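Local structure of cell division GTPase FtsZ, diverged (Clostridium botulinum C, 3V3T) at residues A10-G15 with L33-S38; A96-G101 with F123-V128. The protein belongs to the tubulin/FtsZ family, as a diverged relative of the bacterial cell division protein FtsZ with a C-terminal domain of the TubZ type. The protein carries 1 engineered substitution. All coordinates share one frame; numbering follows the deposited sequence.

Contact 1 of 2, residues A10-G15 with L33-S38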
loop_
_atom_site.group_PDB
_atom_site.type_symbol
_atom_site.label_atom_id
_atom_site.label_comp_id
_atom_site.label_asym_id
_atom_site.label_seq_id
_atom_site.Cartn_x
_atom_site.Cartn_y
_atom_site.Cartn_z
ATOM N N ALA A 10 -4.167 8.926 -4.010
ATOM C CA ALA A 10 -3.706 10.237 -3.613
ATOM C C ALA A 10 -2.296 10.121 -3.068
ATOM O O ALA A 10 -2.090 10.099 -1.854
ATOM C CB ALA A 10 -4.635 10.831 -2.577
ATOM N N PRO A 11 -1.312 10.022 -3.969
ATOM C CA PRO A 11 0.084 10.059 -3.523
ATOM C C PRO A 11 0.386 11.441 -2.966
ATOM O O PRO A 11 -0.102 12.447 -3.496
ATOM C CB PRO A 11 0.874 9.806 -4.803
ATOM C CG PRO A 11 -0.041 10.252 -5.899
ATOM C CD PRO A 11 -1.440 9.991 -5.435
ATOM N N ILE A 12 1.160 11.482 -1.887
ATOM C CA ILE A 12 1.499 12.731 -1.229
ATOM C C ILE A 12 3.000 12.761 -1.006
ATOM O O ILE A 12 3.550 11.918 -0.286
ATOM C CB ILE A 12 0.757 12.875 0.127
ATOM C CG1 ILE A 12 -0.753 13.013 -0.114
ATOM C CG2 ILE A 12 1.310 14.061 0.931
ATOM C CD1 ILE A 12 -1.561 13.180 1.125
ATOM N N GLY A 13 3.663 13.728 -1.633
ATOM C CA GLY A 13 5.113 13.819 -1.562
ATOM C C GLY A 13 5.814 13.106 -2.708
ATOM O O GLY A 13 5.176 12.482 -3.561
ATOM N N GLN A 14 7.139 13.180 -2.718
ATOM C CA GLN A 14 7.922 12.676 -3.839
ATOM C C GLN A 14 7.822 11.145 -3.994
ATOM O O GLN A 14 7.436 10.646 -5.053
ATOM C CB GLN A 14 9.378 13.104 -3.673
ATOM C CG GLN A 14 10.217 12.939 -4.921
ATOM C CD GLN A 14 11.680 13.274 -4.666
ATOM O OE1 GLN A 14 12.391 12.541 -3.973
ATOM N NE2 GLN A 14 12.129 14.388 -5.220
ATOM N N GLY A 15 8.167 10.411 -2.936
ATOM C CA GLY A 15 8.195 8.957 -2.983
ATOM C C GLY A 15 6.865 8.341 -3.383
ATOM O O GLY A 15 6.805 7.499 -4.277
ATOM N N LEU A 33 -4.664 11.697 -8.116
ATOM C CA LEU A 33 -4.429 13.116 -7.905
ATOM C C LEU A 33 -3.109 13.225 -7.167
ATOM O O LEU A 33 -3.017 12.882 -5.985
ATOM C CB LEU A 33 -5.538 13.724 -7.049
ATOM C CG LEU A 33 -5.324 15.206 -6.717
ATOM C CD1 LEU A 33 -5.456 16.068 -7.967
ATOM C CD2 LEU A 33 -6.307 15.683 -5.659
ATOM N N PHE A 34 -2.066 13.664 -7.858
ATOM C CA PHE A 34 -0.765 13.756 -7.202
ATOM C C PHE A 34 -0.679 15.040 -6.394
ATOM O O PHE A 34 -0.919 16.128 -6.911
ATOM C CB PHE A 34 0.357 13.701 -8.214
ATOM C CG PHE A 34 0.434 12.403 -8.975
ATOM C CD1 PHE A 34 1.464 11.505 -8.737
ATOM C CD2 PHE A 34 -0.490 12.106 -9.955
ATOM C CE1 PHE A 34 1.555 10.334 -9.457
ATOM C CE2 PHE A 34 -0.407 10.943 -10.678
ATOM C CZ PHE A 34 0.615 10.047 -10.426
ATOM N N ILE A 35 -0.335 14.903 -5.125
ATOM C CA ILE A 35 -0.317 16.036 -4.220
ATOM C C ILE A 35 1.095 16.236 -3.720
ATOM O O ILE A 35 1.766 15.270 -3.338
ATOM C CB ILE A 35 -1.248 15.767 -3.024
ATOM C CG1 ILE A 35 -2.705 15.720 -3.495
ATOM C CG2 ILE A 35 -1.055 16.809 -1.940
ATOM C CD1 ILE A 35 -3.572 14.710 -2.731
ATOM N N ASN A 36 1.559 17.484 -3.721
ATOM C CA ASN A 36 2.936 17.757 -3.325
ATOM C C ASN A 36 3.198 19.232 -2.995
ATOM O O ASN A 36 2.560 20.128 -3.548
ATOM C CB ASN A 36 3.886 17.292 -4.440
ATOM C CG ASN A 36 5.253 16.855 -3.918
ATOM O OD1 ASN A 36 5.745 17.352 -2.903
ATOM N ND2 ASN A 36 5.872 15.915 -4.623
ATOM N N THR A 37 4.143 19.469 -2.090
ATOM C CA THR A 37 4.660 20.809 -1.843
ATOM C C THR A 37 5.635 21.235 -2.945
ATOM O O THR A 37 5.812 22.420 -3.195
ATOM C CB THR A 37 5.361 20.905 -0.471
ATOM O OG1 THR A 37 6.259 19.798 -0.310
ATOM C CG2 THR A 37 4.338 20.867 0.649
ATOM N N SER A 38 6.253 20.265 -3.611
ATOM C CA SER A 38 7.263 20.560 -4.629
ATOM C C SER A 38 6.698 20.581 -6.045
ATOM O O SER A 38 6.195 19.563 -6.531
ATOM C CB SER A 38 8.396 19.534 -4.559
ATOM O OG SER A 38 9.114 19.481 -5.782
HETATM O O HOH W 1 2.786 13.077 -5.050
#

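Contact 2 of 2, residues A96-G101 with F123-V128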
loop_
_atom_site.group_PDB
_atom_site.type_symbol
_atom_site.label_atom_id
_atom_site.label_comp_id
_atom_site.label_asym_id
_atom_site.label_seq_id
_atom_site.Cartn_x
_atom_site.Cartn_y
_atom_site.Cartn_z
ATOM N N ALA A 96 2.368 7.143 0.550
ATOM C CA ALA A 96 3.457 7.995 1.009
ATOM C C ALA A 96 4.714 7.222 1.370
ATOM O O ALA A 96 4.650 6.110 1.901
ATOM C CB ALA A 96 2.997 8.815 2.213
ATOM N N THR A 97 5.854 7.841 1.107
ATOM C CA THR A 97 7.119 7.410 1.673
ATOM C C THR A 97 7.150 7.973 3.088
ATOM O O THR A 97 7.143 9.188 3.287
ATOM C CB THR A 97 8.309 7.940 0.838
ATOM O OG1 THR A 97 8.288 7.302 -0.442
ATOM C CG2 THR A 97 9.625 7.610 1.499
ATOM N N MET A 98 7.169 7.079 4.070
ATOM C CA MET A 98 6.959 7.472 5.452
ATOM C C MET A 98 8.106 8.268 6.029
ATOM O O MET A 98 7.937 8.961 7.034
ATOM C CB MET A 98 6.636 6.246 6.297
ATOM C CG MET A 98 5.370 5.564 5.808
ATOM S SD MET A 98 5.000 3.978 6.579
ATOM C CE MET A 98 4.674 4.439 8.277
ATOM N N ALA A 99 9.270 8.181 5.392
ATOM C CA ALA A 99 10.414 8.968 5.824
ATOM C C ALA A 99 10.377 10.393 5.257
ATOM O O ALA A 99 11.158 11.252 5.678
ATOM C CB ALA A 99 11.704 8.280 5.445
ATOM N N GLY A 100 9.470 10.648 4.312
ATOM C CA GLY A 100 9.421 11.947 3.646
ATOM C C GLY A 100 8.674 13.016 4.433
ATOM O O GLY A 100 7.664 12.723 5.084
ATOM N N GLY A 101 9.169 14.251 4.373
ATOM C CA GLY A 101 8.548 15.388 5.042
ATOM C C GLY A 101 7.049 15.524 4.791
ATOM O O GLY A 101 6.244 15.436 5.721
ATOM N N PHE A 123 -11.138 3.684 2.610
ATOM C CA PHE A 123 -9.824 4.316 2.558
ATOM C C PHE A 123 -8.705 3.336 2.802
ATOM O O PHE A 123 -8.812 2.437 3.638
ATOM C CB PHE A 123 -9.716 5.492 3.533
ATOM C CG PHE A 123 -10.595 6.645 3.167
ATOM C CD1 PHE A 123 -10.152 7.618 2.295
ATOM C CD2 PHE A 123 -11.877 6.735 3.662
ATOM C CE1 PHE A 123 -10.968 8.669 1.942
ATOM C CE2 PHE A 123 -12.694 7.784 3.312
ATOM C CZ PHE A 123 -12.234 8.753 2.450
ATOM N N GLY A 124 -7.623 3.525 2.059
ATOM C CA GLY A 124 -6.445 2.712 2.234
ATOM C C GLY A 124 -5.196 3.566 2.254
ATOM O O GLY A 124 -5.209 4.757 1.929
ATOM N N PHE A 125 -4.102 2.931 2.639
ATOM C CA PHE A 125 -2.835 3.605 2.804
ATOM C C PHE A 125 -1.726 2.681 2.338
ATOM O O PHE A 125 -1.611 1.545 2.817
ATOM C CB PHE A 125 -2.611 3.941 4.274
ATOM C CG PHE A 125 -1.237 4.510 4.562
ATOM C CD1 PHE A 125 -0.840 5.711 3.991
ATOM C CD2 PHE A 125 -0.361 3.855 5.415
ATOM C CE1 PHE A 125 0.410 6.245 4.242
ATOM C CE2 PHE A 125 0.891 4.377 5.684
ATOM C CZ PHE A 125 1.286 5.574 5.098
ATOM N N VAL A 126 -0.929 3.158 1.383
ATOM C CA VAL A 126 0.297 2.474 1.012
ATOM C C VAL A 126 1.443 3.275 1.612
ATOM O O VAL A 126 1.684 4.403 1.210
ATOM C CB VAL A 126 0.468 2.425 -0.505
ATOM C CG1 VAL A 126 1.760 1.691 -0.882
ATOM C CG2 VAL A 126 -0.734 1.766 -1.145
ATOM N N GLY A 127 2.138 2.703 2.590
ATOM C CA GLY A 127 3.311 3.356 3.147
ATOM C C GLY A 127 4.607 2.570 2.948
ATOM O O GLY A 127 4.638 1.338 3.076
ATOM N N VAL A 128 5.686 3.290 2.650
ATOM C CA VAL A 128 6.997 2.681 2.537
ATOM C C VAL A 128 7.862 2.995 3.753
ATOM O O VAL A 128 8.118 4.156 4.056
ATOM C CB VAL A 128 7.734 3.156 1.264
ATOM C CG1 VAL A 128 9.023 2.354 1.077
ATOM C CG2 VAL A 128 6.839 3.001 0.036
HETATM O O HOH W 2 10.236 5.643 3.987
#

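Contact 1 of 2, residues A10-G15 with L33-S38
Pro11 and Phe34 meet obliquely on one side of the two strands: the ring carbon CG of Pro11 reaches CD1 of Phe34 at 3.4 Å. Phe34 holds its CG beside its own backbone N and anti to the carbonyl carbon (chi1 -63°), which sets the benzyl group against the proline; Val20 of helix 14-26 touches both rings. The reverse side is aliphatic. Ile12 and Ile35 lie side by side and point the same way, CG1 of Ile12 standing 4.0 Å from CB of Ile35, while CD1 of Ile35 extends back to CB of Ala10. Helix 75-85 covers Ala10 and Ile35 there. Between these two layers the backbones join: Ile35 N donates to Pro11 O at 3.0 Å, and Gly13 N donates to Ile35 O. Beyond them the amide of Asn36 lies against the Gly13 backbone, ND2 3.4 Å from Gly13 C, while its OD1 accepts from Ser38 N in an Asx turn. ND2 also makes a weak hydrogen bond to Asp41. A water near Gly13 O (2.9 Å) and Ile35 O (3.0 Å) can bridge the two carbonyls, though more acceptors surround it than it has protons to give. Apolar side chains thus give way to the Asn36 amide as this beta-alpha-beta unit passes from strand 7-11 into helix 14-26, whose N-cap, Gly13, is bonded to strand 31-36.

Contact 2 of 2, residues A96-G101 with F123-V128
Phe125 is the first residue of 123-128 to meet 96-101, and it does so with the edge of its ring. With CG anti to the backbone N (chi1 173°), the ring is carried along the strand, and its far end faces the other segment near the ring plane: CE1 lies 4.2 Å from Ala96 CB, and CZ lies 4.1 Å from Met98 CG. The sulfur of Met98 also comes to the edge, SD standing 5.4 Å from the centroid of the Phe125 ring and 79° off its normal, a Met-aromatic contact. Thr107 of helix 101-117 and Ile149 of helix 136-152 close round the phenyl group. Val126 turns its side chain to the reverse of the sheet, where Ile93 and Val95 touch it, and gives its carbonyl to the neighbouring strand: Ala96 N donates to Val126 O at 2.9 Å. Next comes Gly127, whose N sits 3.7 Å above the plane of the Phe125 ring, offset toward the rim. Met98 SD packs against its CA, so ring and thioether occupy the place where a side chain would otherwise emerge. Val128 completes the pairing from both ends of its backbone. Its N donates to Ala96 O at 3.1 Å, and its O accepts from Met98 N at the same length. A water 2.6 Å from Val128 O relays this carbonyl to Ala99 N, just as 97-100 folds into a type I turn. Two parallel neighbours linked through helix 101-117 form a beta-alpha-beta crossover of the Rossmann-like tubulin/FtsZ domain; Ala99, Gly100 and Gly101, at and just before the start of the helix, probably correspond to the first three positions of the family's glycine-rich signature loop, the first of them alanine here.

Both contacts are buried and each joins the two strands of one beta-alpha-beta unit, the same principle used twice in one sheet. Contact 1 lies toward its outer part, its centre about 15 Å from the centre of the chain, and contact 2 deeper, its centre about 8 Å from that point. Strands 7-11 and 91-97 are neighbours, so the contacts touch: Gly15 CA lies 3.0 Å from Thr97 OG1. In contact 1 the strands share a single bridge, supplemented by proline-aromatic packing and an asparagine at the helix start. Contact 2 is a more regular parallel pairing, with an aromatic ring and a thioether packed on one side. In each, a glycine occupies the N-cap of the connecting helix.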